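Local coordinates for cobalamin biosynthesis protein CobN (Mycobacterium tuberculosis, PDB 7C6O) that probably inserts cobalt into a corrin ring during vitamin B12 synthesis, as the large catalytic subunit of an ATP-dependent cobaltochelatase, at residues E630-E635 with Q652-L657; A660-H665 with A1161-E1166; G491-A496 with S529-A534. One frame throughout, in Å; residues are numbered along the deposited sequence.

Interaction 1 of 3, residues E630-E635 with Q652-L657; sequences EQLLDE and QQIWTL
The flat amide of Gln653 is touched by Leu632 at its oxygen, where methyl CD2 approaches to 3.8 Å from OE1 and stands well out of the amide plane. OE1 and NE2 each also meet a water, and the two waters carry the amide across to the flat carboxylate of Glu635. One water donates to both Gln653 OE1 and Glu635 OE1, 2.7 Å from the latter. The second accepts from Gln653 NE2 and donates to Glu635 OE2. Amide, waters and carboxylate thus close a ring, an arrangement that should restrain the rotation of both groups. A long, extended glutamine and glutamate suit this solvent-facing margin, since their polar ends can reach over the gap while their roots stay on the helices.

Helices 624-642 and 647-660 form an antiparallel helical hairpin, and here their axes run 10.0 Å apart with their directions at 161°. The backbones come nearest at Leu632 and Ile654. Leu632 points into the space between the helices: its CB rests 3.7 Å from Ile654 CG1, and its CD1 passes by Gln653 O to reach Leu657 CD2, 3.8 Å away. With CG anti to the carbonyl carbon (chi1 -68°), CD1 of Leu632 continues the extended chain to Leu657 while CD2 branches off to Gln653 OE1. Deeper in, Leu633 and Ile654 cross at roughly a right angle, CD2 of the leucine 4.0 Å from CD1 of the isoleucine. Leu633 and Ile654, buried here, bring no polar side-chain atoms of their own. Helix 675-694 packs against them through Leu682, which touches Ile654, and Leu689, which touches Leu633.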
loop_
_atom_site.group_PDB
_atom_site.type_symbol
_atom_site.label_atom_id
_atom_site.label_comp_id
_atom_site.label_asym_id
_atom_site.label_seq_id
_atom_site.Cartn_x
_atom_site.Cartn_y
_atom_site.Cartn_z
ATOM N N GLU A 630 19.472 34.839 12.039
ATOM C CA GLU A 630 18.174 35.452 12.298
ATOM C C GLU A 630 18.327 36.802 12.988
ATOM O O GLU A 630 17.671 37.782 12.614
ATOM C CB GLU A 630 17.338 34.494 13.148
ATOM C CG GLU A 630 15.874 34.830 13.294
ATOM C CD GLU A 630 15.106 33.689 13.938
ATOM O OE1 GLU A 630 15.708 32.949 14.747
ATOM O OE2 GLU A 630 13.913 33.515 13.622
ATOM N N GLN A 631 19.210 36.876 13.985
ATOM C CA GLN A 631 19.417 38.126 14.709
ATOM C C GLN A 631 20.026 39.194 13.807
ATOM O O GLN A 631 19.635 40.366 13.869
ATOM C CB GLN A 631 20.307 37.879 15.927
ATOM C CG GLN A 631 19.804 36.776 16.848
ATOM C CD GLN A 631 20.841 36.340 17.871
ATOM O OE1 GLN A 631 21.923 36.922 17.966
ATOM N NE2 GLN A 631 20.513 35.307 18.639
ATOM N N LEU A 632 20.986 38.808 12.961
ATOM C CA LEU A 632 21.613 39.784 12.073
ATOM C C LEU A 632 20.641 40.269 11.003
ATOM O O LEU A 632 20.681 41.442 10.611
ATOM C CB LEU A 632 22.868 39.190 11.433
ATOM C CG LEU A 632 24.052 38.922 12.366
ATOM C CD1 LEU A 632 25.251 38.404 11.580
ATOM C CD2 LEU A 632 24.419 40.174 13.144
ATOM N N LEU A 633 19.763 39.384 10.517
ATOM C CA LEU A 633 18.760 39.802 9.539
ATOM C C LEU A 633 17.820 40.848 10.124
ATOM O O LEU A 633 17.487 41.836 9.458
ATOM C CB LEU A 633 17.959 38.595 9.043
ATOM C CG LEU A 633 18.700 37.549 8.209
ATOM C CD1 LEU A 633 17.739 36.472 7.732
ATOM C CD2 LEU A 633 19.411 38.200 7.036
ATOM N N ASP A 634 17.367 40.639 11.364
ATOM C CA ASP A 634 16.540 41.644 12.025
ATOM C C ASP A 634 17.282 42.967 12.148
ATOM O O ASP A 634 16.709 44.036 11.900
ATOM C CB ASP A 634 16.107 41.153 13.405
ATOM C CG ASP A 634 15.206 39.941 13.339
ATOM O OD1 ASP A 634 14.649 39.666 12.253
ATOM O OD2 ASP A 634 15.050 39.268 14.380
ATOM N N GLU A 635 18.559 42.916 12.531
ATOM C CA GLU A 635 19.353 44.136 12.619
ATOM C C GLU A 635 19.495 44.797 11.253
ATOM O O GLU A 635 19.451 46.028 11.142
ATOM C CB GLU A 635 20.725 43.822 13.215
ATOM C CG GLU A 635 21.614 45.038 13.421
ATOM C CD GLU A 635 22.898 44.700 14.157
ATOM O OE1 GLU A 635 23.049 43.538 14.592
ATOM O OE2 GLU A 635 23.756 45.597 14.299
ATOM N N GLN A 652 28.428 43.105 5.718
ATOM C CA GLN A 652 29.682 42.382 5.900
ATOM C C GLN A 652 29.576 41.371 7.034
ATOM O O GLN A 652 30.089 40.251 6.924
ATOM C CB GLN A 652 30.828 43.360 6.167
ATOM C CG GLN A 652 31.243 44.191 4.963
ATOM C CD GLN A 652 32.413 45.112 5.261
ATOM O OE1 GLN A 652 32.965 45.100 6.361
ATOM N NE2 GLN A 652 32.794 45.920 4.278
ATOM N N GLN A 653 28.926 41.753 8.139
ATOM C CA GLN A 653 28.712 40.811 9.236
ATOM C C GLN A 653 27.921 39.596 8.773
ATOM O O GLN A 653 28.243 38.458 9.138
ATOM C CB GLN A 653 27.978 41.490 10.390
ATOM C CG GLN A 653 28.785 42.510 11.165
ATOM C CD GLN A 653 28.015 43.044 12.359
ATOM O OE1 GLN A 653 27.613 42.285 13.242
ATOM N NE2 GLN A 653 27.789 44.352 12.382
ATOM N N ILE A 654 26.874 39.823 7.980
ATOM C CA ILE A 654 26.040 38.722 7.507
ATOM C C ILE A 654 26.821 37.831 6.553
ATOM O O ILE A 654 26.747 36.598 6.631
ATOM C CB ILE A 654 24.755 39.272 6.859
ATOM C CG1 ILE A 654 23.853 39.903 7.924
ATOM C CG2 ILE A 654 24.017 38.177 6.095
ATOM C CD1 ILE A 654 22.626 40.600 7.359
ATOM N N TRP A 655 27.593 38.435 5.643
ATOM C CA TRP A 655 28.365 37.637 4.696
ATOM C C TRP A 655 29.451 36.840 5.404
ATOM O O TRP A 655 29.703 35.679 5.061
ATOM C CB TRP A 655 28.973 38.528 3.614
ATOM C CG TRP A 655 29.605 37.730 2.522
ATOM C CD1 TRP A 655 30.927 37.692 2.190
ATOM C CD2 TRP A 655 28.942 36.819 1.640
ATOM N NE1 TRP A 655 31.126 36.823 1.144
ATOM C CE2 TRP A 655 29.923 36.274 0.789
ATOM C CE3 TRP A 655 27.613 36.418 1.480
ATOM C CZ2 TRP A 655 29.616 35.348 -0.203
ATOM C CZ3 TRP A 655 27.311 35.498 0.493
ATOM C CH2 TRP A 655 28.308 34.977 -0.337
ATOM N N THR A 656 30.105 37.450 6.396
ATOM C CA THR A 656 31.086 36.728 7.198
ATOM C C THR A 656 30.456 35.512 7.867
ATOM O O THR A 656 31.020 34.413 7.841
ATOM C CB THR A 656 31.697 37.665 8.240
ATOM O OG1 THR A 656 32.552 38.613 7.588
ATOM C CG2 THR A 656 32.496 36.880 9.271
ATOM N N LEU A 657 29.272 35.689 8.458
ATOM C CA LEU A 657 28.594 34.569 9.106
ATOM C C LEU A 657 28.210 33.495 8.095
ATOM O O LEU A 657 28.438 32.303 8.327
ATOM C CB LEU A 657 27.359 35.066 9.859
ATOM C CG LEU A 657 26.483 33.977 10.488
ATOM C CD1 LEU A 657 27.299 33.075 11.411
ATOM C CD2 LEU A 657 25.326 34.606 11.241
HETATM O O HOH W 1 25.658 43.244 15.080
HETATM O O HOH W 2 26.327 46.072 13.819
#

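Interaction 2 of 3, residues A660-H665 with A1161-E1166; sequences AAKMDH and ADWMYE
Trp1163 turns its indole toward Lys662 because its chi1 of 74° sets CG between the backbone N and the carbonyl carbon, while His665, with CG anti to its own N (chi1 -178°), swings its ring to the indole's edge. Lys662 sits in a Schellman motif that ends helix 647-660, and its positive phi redirects the chain into the short helix 663-666. Facing it is the first turn of helix 1162-1174, with Ala1161 at the N-cap.

The indole is sandwiched. Lys662 CB makes a CH-pi contact over one face, 3.7 Å from the centroid of the five-membered ring, and Met1164 CG covers the opposite face. Lysine suits this place since its aliphatic root can lie on the ring while its bent chain carries the amine onward. At the indole's edge, His665 ND1 stands 3.3 Å from Trp1163 NE1, the two ring planes nearly perpendicular at 84°. The small methyl of Ala1161 lies over one face of the imidazole, 3.9 Å from His665 CE1. Met1164 SD comes obliquely to that same His665 CE1, at 3.7 Å, and also accepts a weak hydrogen bond from Ala1161 N.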
loop_
_atom_site.group_PDB
_atom_site.type_symbol
_atom_site.label_atom_id
_atom_site.label_comp_id
_atom_site.label_asym_id
_atom_site.label_seq_id
_atom_site.Cartn_x
_atom_site.Cartn_y
_atom_site.Cartn_z
ATOM N N ALA A 660 31.374 31.708 7.057
ATOM C CA ALA A 660 31.988 30.951 8.144
ATOM C C ALA A 660 31.183 29.701 8.483
ATOM O O ALA A 660 31.758 28.660 8.825
ATOM C CB ALA A 660 32.147 31.842 9.377
ATOM N N ALA A 661 29.858 29.779 8.390
ATOM C CA ALA A 661 28.986 28.658 8.717
ATOM C C ALA A 661 28.689 27.758 7.523
ATOM O O ALA A 661 27.903 26.813 7.664
ATOM C CB ALA A 661 27.669 29.169 9.308
ATOM N N LYS A 662 29.295 28.025 6.364
ATOM C CA LYS A 662 29.096 27.260 5.130
ATOM C C LYS A 662 27.669 27.365 4.600
ATOM O O LYS A 662 27.224 26.501 3.837
ATOM C CB LYS A 662 29.471 25.780 5.309
ATOM C CG LYS A 662 30.834 25.551 5.941
ATOM C CD LYS A 662 31.937 26.215 5.144
ATOM C CE LYS A 662 32.126 25.552 3.793
ATOM N NZ LYS A 662 33.171 26.255 3.000
ATOM N N MET A 663 26.934 28.410 4.981
ATOM C CA MET A 663 25.573 28.567 4.484
ATOM C C MET A 663 25.526 28.966 3.018
ATOM O O MET A 663 24.459 28.866 2.403
ATOM C CB MET A 663 24.818 29.594 5.320
ATOM C CG MET A 663 24.600 29.161 6.755
ATOM S SD MET A 663 24.002 30.536 7.743
ATOM C CE MET A 663 23.882 29.757 9.353
ATOM N N ASP A 664 26.646 29.413 2.445
ATOM C CA ASP A 664 26.691 29.643 1.008
ATOM C C ASP A 664 26.461 28.357 0.229
ATOM O O ASP A 664 26.042 28.413 -0.931
ATOM C CB ASP A 664 28.025 30.285 0.613
ATOM C CG ASP A 664 29.225 29.521 1.136
ATOM O OD1 ASP A 664 29.112 28.863 2.193
ATOM O OD2 ASP A 664 30.291 29.587 0.491
ATOM N N HIS A 665 26.715 27.201 0.846
ATOM C CA HIS A 665 26.345 25.933 0.229
ATOM C C HIS A 665 24.831 25.746 0.238
ATOM O O HIS A 665 24.229 25.423 -0.793
ATOM C CB HIS A 665 27.045 24.778 0.949
ATOM C CG HIS A 665 26.760 23.433 0.355
ATOM N ND1 HIS A 665 26.225 22.395 1.086
ATOM C CD2 HIS A 665 26.930 22.960 -0.901
ATOM C CE1 HIS A 665 26.082 21.337 0.307
ATOM N NE2 HIS A 665 26.499 21.655 -0.905
ATOM N N ALA A 1161 28.587 17.428 1.144
ATOM C CA ALA A 1161 29.826 18.187 1.100
ATOM C C ALA A 1161 30.709 17.758 2.263
ATOM O O ALA A 1161 30.236 17.183 3.247
ATOM C CB ALA A 1161 29.561 19.697 1.160
ATOM N N ASP A 1162 32.010 18.037 2.139
ATOM C CA ASP A 1162 32.950 17.620 3.176
ATOM C C ASP A 1162 32.593 18.224 4.530
ATOM O O ASP A 1162 32.719 17.557 5.563
ATOM C CB ASP A 1162 34.379 17.997 2.783
ATOM C CG ASP A 1162 35.008 16.995 1.835
ATOM O OD1 ASP A 1162 34.292 16.089 1.356
ATOM O OD2 ASP A 1162 36.225 17.110 1.573
ATOM N N TRP A 1163 32.130 19.479 4.547
ATOM C CA TRP A 1163 31.781 20.107 5.819
ATOM C C TRP A 1163 30.610 19.398 6.489
ATOM O O TRP A 1163 30.489 19.424 7.719
ATOM C CB TRP A 1163 31.476 21.599 5.619
ATOM C CG TRP A 1163 30.150 21.915 4.972
ATOM C CD1 TRP A 1163 29.919 22.157 3.648
ATOM C CD2 TRP A 1163 28.882 22.054 5.631
ATOM N NE1 TRP A 1163 28.584 22.425 3.439
ATOM C CE2 TRP A 1163 27.928 22.368 4.641
ATOM C CE3 TRP A 1163 28.461 21.933 6.959
ATOM C CZ2 TRP A 1163 26.582 22.564 4.938
ATOM C CZ3 TRP A 1163 27.126 22.126 7.253
ATOM C CH2 TRP A 1163 26.200 22.434 6.245
ATOM N N MET A 1164 29.750 18.745 5.707
ATOM C CA MET A 1164 28.644 18.001 6.299
ATOM C C MET A 1164 29.120 16.686 6.909
ATOM O O MET A 1164 28.635 16.287 7.972
ATOM C CB MET A 1164 27.561 17.766 5.249
ATOM C CG MET A 1164 27.058 19.068 4.652
ATOM S SD MET A 1164 26.126 18.889 3.128
ATOM C CE MET A 1164 24.665 18.041 3.722
ATOM N N TYR A 1165 30.070 16.007 6.258
ATOM C CA TYR A 1165 30.675 14.824 6.864
ATOM C C TYR A 1165 31.395 15.174 8.159
ATOM O O TYR A 1165 31.349 14.410 9.131
ATOM C CB TYR A 1165 31.648 14.162 5.888
ATOM C CG TYR A 1165 31.011 13.221 4.888
ATOM C CD1 TYR A 1165 30.456 12.015 5.295
ATOM C CD2 TYR A 1165 30.997 13.526 3.534
ATOM C CE1 TYR A 1165 29.883 11.148 4.379
ATOM C CE2 TYR A 1165 30.428 12.664 2.609
ATOM C CZ TYR A 1165 29.875 11.478 3.037
ATOM O OH TYR A 1165 29.310 10.619 2.117
ATOM N N GLU A 1166 32.080 16.320 8.187
ATOM C CA GLU A 1166 32.752 16.753 9.409
ATOM C C GLU A 1166 31.752 16.945 10.540
ATOM O O GLU A 1166 31.965 16.468 11.660
ATOM C CB GLU A 1166 33.527 18.046 9.157
ATOM C CG GLU A 1166 34.704 17.896 8.211
ATOM C CD GLU A 1166 35.421 19.213 7.953
ATOM O OE1 GLU A 1166 34.880 20.280 8.320
ATOM O OE2 GLU A 1166 36.527 19.181 7.376
#

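Interaction 3 of 3, residues G491-A496 with S529-A534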
loop_
_atom_site.group_PDB
_atom_site.type_symbol
_atom_site.label_atom_id
_atom_site.label_comp_id
_atom_site.label_asym_id
_atom_site.label_seq_id
_atom_site.Cartn_x
_atom_site.Cartn_y
_atom_site.Cartn_z
ATOM N N GLY A 491 21.957 -33.469 9.261
ATOM C CA GLY A 491 21.704 -32.044 9.298
ATOM C C GLY A 491 20.605 -31.602 10.241
ATOM O O GLY A 491 19.588 -32.282 10.405
ATOM N N GLU A 492 20.817 -30.452 10.876
ATOM C CA GLU A 492 19.796 -29.766 11.655
ATOM C C GLU A 492 19.873 -28.285 11.325
ATOM O O GLU A 492 20.962 -27.705 11.344
ATOM C CB GLU A 492 19.990 -29.975 13.162
ATOM C CG GLU A 492 19.565 -31.335 13.683
ATOM C CD GLU A 492 19.832 -31.487 15.170
ATOM O OE1 GLU A 492 20.895 -31.019 15.633
ATOM O OE2 GLU A 492 18.977 -32.063 15.876
ATOM N N ILE A 493 18.732 -27.679 11.016
ATOM C CA ILE A 493 18.668 -26.246 10.763
ATOM C C ILE A 493 18.516 -25.537 12.102
ATOM O O ILE A 493 17.549 -25.777 12.835
ATOM C CB ILE A 493 17.515 -25.894 9.810
ATOM C CG1 ILE A 493 17.690 -26.631 8.480
ATOM C CG2 ILE A 493 17.464 -24.393 9.574
ATOM C CD1 ILE A 493 16.545 -26.427 7.507
ATOM N N VAL A 494 19.476 -24.673 12.425
ATOM C CA VAL A 494 19.528 -24.004 13.720
ATOM C C VAL A 494 18.829 -22.657 13.612
ATOM O O VAL A 494 19.147 -21.847 12.731
ATOM C CB VAL A 494 20.983 -23.836 14.192
ATOM C CG1 VAL A 494 21.024 -23.218 15.579
ATOM C CG2 VAL A 494 21.701 -25.176 14.179
ATOM N N ILE A 495 17.883 -22.411 14.515
ATOM C CA ILE A 495 17.056 -21.211 14.493
ATOM C C ILE A 495 17.236 -20.485 15.817
ATOM O O ILE A 495 16.865 -21.010 16.875
ATOM C CB ILE A 495 15.576 -21.545 14.248
ATOM C CG1 ILE A 495 15.410 -22.260 12.904
ATOM C CG2 ILE A 495 14.732 -20.279 14.301
ATOM C CD1 ILE A 495 14.112 -23.015 12.780
ATOM N N ALA A 496 17.803 -19.285 15.759
ATOM C CA ALA A 496 17.952 -18.458 16.948
ATOM C C ALA A 496 16.624 -17.789 17.276
ATOM O O ALA A 496 15.984 -17.198 16.402
ATOM C CB ALA A 496 19.041 -17.407 16.736
ATOM N N SER A 529 15.591 -18.713 1.564
ATOM C CA SER A 529 16.471 -19.841 1.827
ATOM C C SER A 529 15.732 -20.931 2.602
ATOM O O SER A 529 14.614 -20.739 3.087
ATOM C CB SER A 529 17.699 -19.391 2.612
ATOM O OG SER A 529 17.336 -19.029 3.937
ATOM N N HIS A 530 16.377 -22.097 2.713
ATOM C CA HIS A 530 15.836 -23.153 3.562
ATOM C C HIS A 530 15.774 -22.711 5.018
ATOM O O HIS A 530 14.850 -23.091 5.744
ATOM C CB HIS A 530 16.675 -24.428 3.440
ATOM C CG HIS A 530 16.651 -25.050 2.077
ATOM N ND1 HIS A 530 15.522 -25.632 1.540
ATOM C CD2 HIS A 530 17.627 -25.199 1.151
ATOM C CE1 HIS A 530 15.803 -26.105 0.339
ATOM N NE2 HIS A 530 17.073 -25.855 0.078
ATOM N N HIS A 531 16.747 -21.911 5.462
ATOM C CA HIS A 531 16.714 -21.396 6.827
ATOM C C HIS A 531 15.533 -20.452 7.031
ATOM O O HIS A 531 14.849 -20.517 8.059
ATOM C CB HIS A 531 18.032 -20.692 7.150
ATOM C CG HIS A 531 18.066 -20.070 8.510
ATOM N ND1 HIS A 531 17.883 -18.720 8.716
ATOM C CD2 HIS A 531 18.257 -20.615 9.735
ATOM C CE1 HIS A 531 17.964 -18.459 10.008
ATOM N NE2 HIS A 531 18.189 -19.593 10.648
ATOM N N TYR A 532 15.279 -19.575 6.057
ATOM C CA TYR A 532 14.128 -18.681 6.135
ATOM C C TYR A 532 12.833 -19.475 6.251
ATOM O O TYR A 532 11.991 -19.195 7.113
ATOM C CB TYR A 532 14.098 -17.768 4.905
ATOM C CG TYR A 532 13.097 -16.635 4.979
ATOM C CD1 TYR A 532 11.736 -16.868 4.810
ATOM C CD2 TYR A 532 13.512 -15.330 5.205
ATOM C CE1 TYR A 532 10.820 -15.842 4.876
ATOM C CE2 TYR A 532 12.598 -14.290 5.272
ATOM C CZ TYR A 532 11.255 -14.553 5.105
ATOM O OH TYR A 532 10.338 -13.528 5.170
ATOM N N LEU A 533 12.656 -20.476 5.386
ATOM C CA LEU A 533 11.434 -21.272 5.414
ATOM C C LEU A 533 11.336 -22.093 6.693
ATOM O O LEU A 533 10.260 -22.181 7.297
ATOM C CB LEU A 533 11.373 -22.179 4.185
ATOM C CG LEU A 533 11.311 -21.461 2.835
ATOM C CD1 LEU A 533 11.510 -22.444 1.690
ATOM C CD2 LEU A 533 9.990 -20.725 2.685
ATOM N N ALA A 534 12.447 -22.697 7.126
ATOM C CA ALA A 534 12.428 -23.505 8.341
ATOM C C ALA A 534 12.014 -22.679 9.552
ATOM O O ALA A 534 11.245 -23.150 10.400
ATOM C CB ALA A 534 13.795 -24.143 8.574
HETATM O O HOH W 3 19.688 -18.700 13.177
#
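Ile493 and Ala534 meet at the middle of this contact, both ends of the isoleucine fork closing on one methyl: CD1 lies 3.7 Å and CG2 3.8 Å from Ala534 CB. A residue as small as alanine suits the spot, letting the helix come close to the beta-branched side chain. Ile495 adds its CD1, which lies 3.7 Å from Ala534 O, so one methyl rests against the helix backbone at Ala534. His531 works beside this apolar patch. Its ring turns one edge to the strand, with CD2 at 3.9 Å from Ile493 CG2 and NE2 giving a weak, strongly bent hydrogen bond to Val494 O (3.2 Å, 122° at the hydrogen). A water 3.1 Å from His531 NE2 also accepts from Ala496 N, extending the polar link two residues further along the chain.

The ring reaches the strand because His531 CG is anti to its backbone N (chi1 177°), an orientation that throws it outward from the helix. Histidine fits here by combining carbon atoms on its edge that can meet isoleucine with a nitrogen able to address a backbone carbonyl. Behind it, Ser529 is the N-cap: OG accepts from Tyr532 N at 3.0 Å in a nearly straight bond, fixing the first turn that carries His531. His530 points its polar ends elsewhere, ND1 to Tyr455 OH and NE2 to Gly475 O.

Strand and helix axes run 8.9 Å apart at 68°, the packing of a helix laid across a sheet. Strand 492-500 pairs antiparallel with strands 448-451 and 483-484, its Ile495 side chain touching Ile448 and Val450, while Tyr455 of helix 452-459 leans on both Ile493 and Ala534.

How the interactions relate
Along the chain interaction 3 comes first and closes before interaction 1 opens; interaction 2 follows, its second segment lying near the C-terminus. Interactions 1 and 2 are neighbours, centres 18 Å apart: helix 647-660, half of the hairpin in interaction 1, ends where 660-665 begins, and that segment then meets helix 1162-1174. Interaction 2 thereby ties the local hairpin to the C-terminal helices, almost 500 residues later in this large alpha/beta subunit, richer in helix than in strand. Interaction 3 holds a helix against a separate mixed sheet, the one containing strand 492-500, and touches neither of the others, its centre 63 Å from interaction 1 and 48 Å from interaction 2.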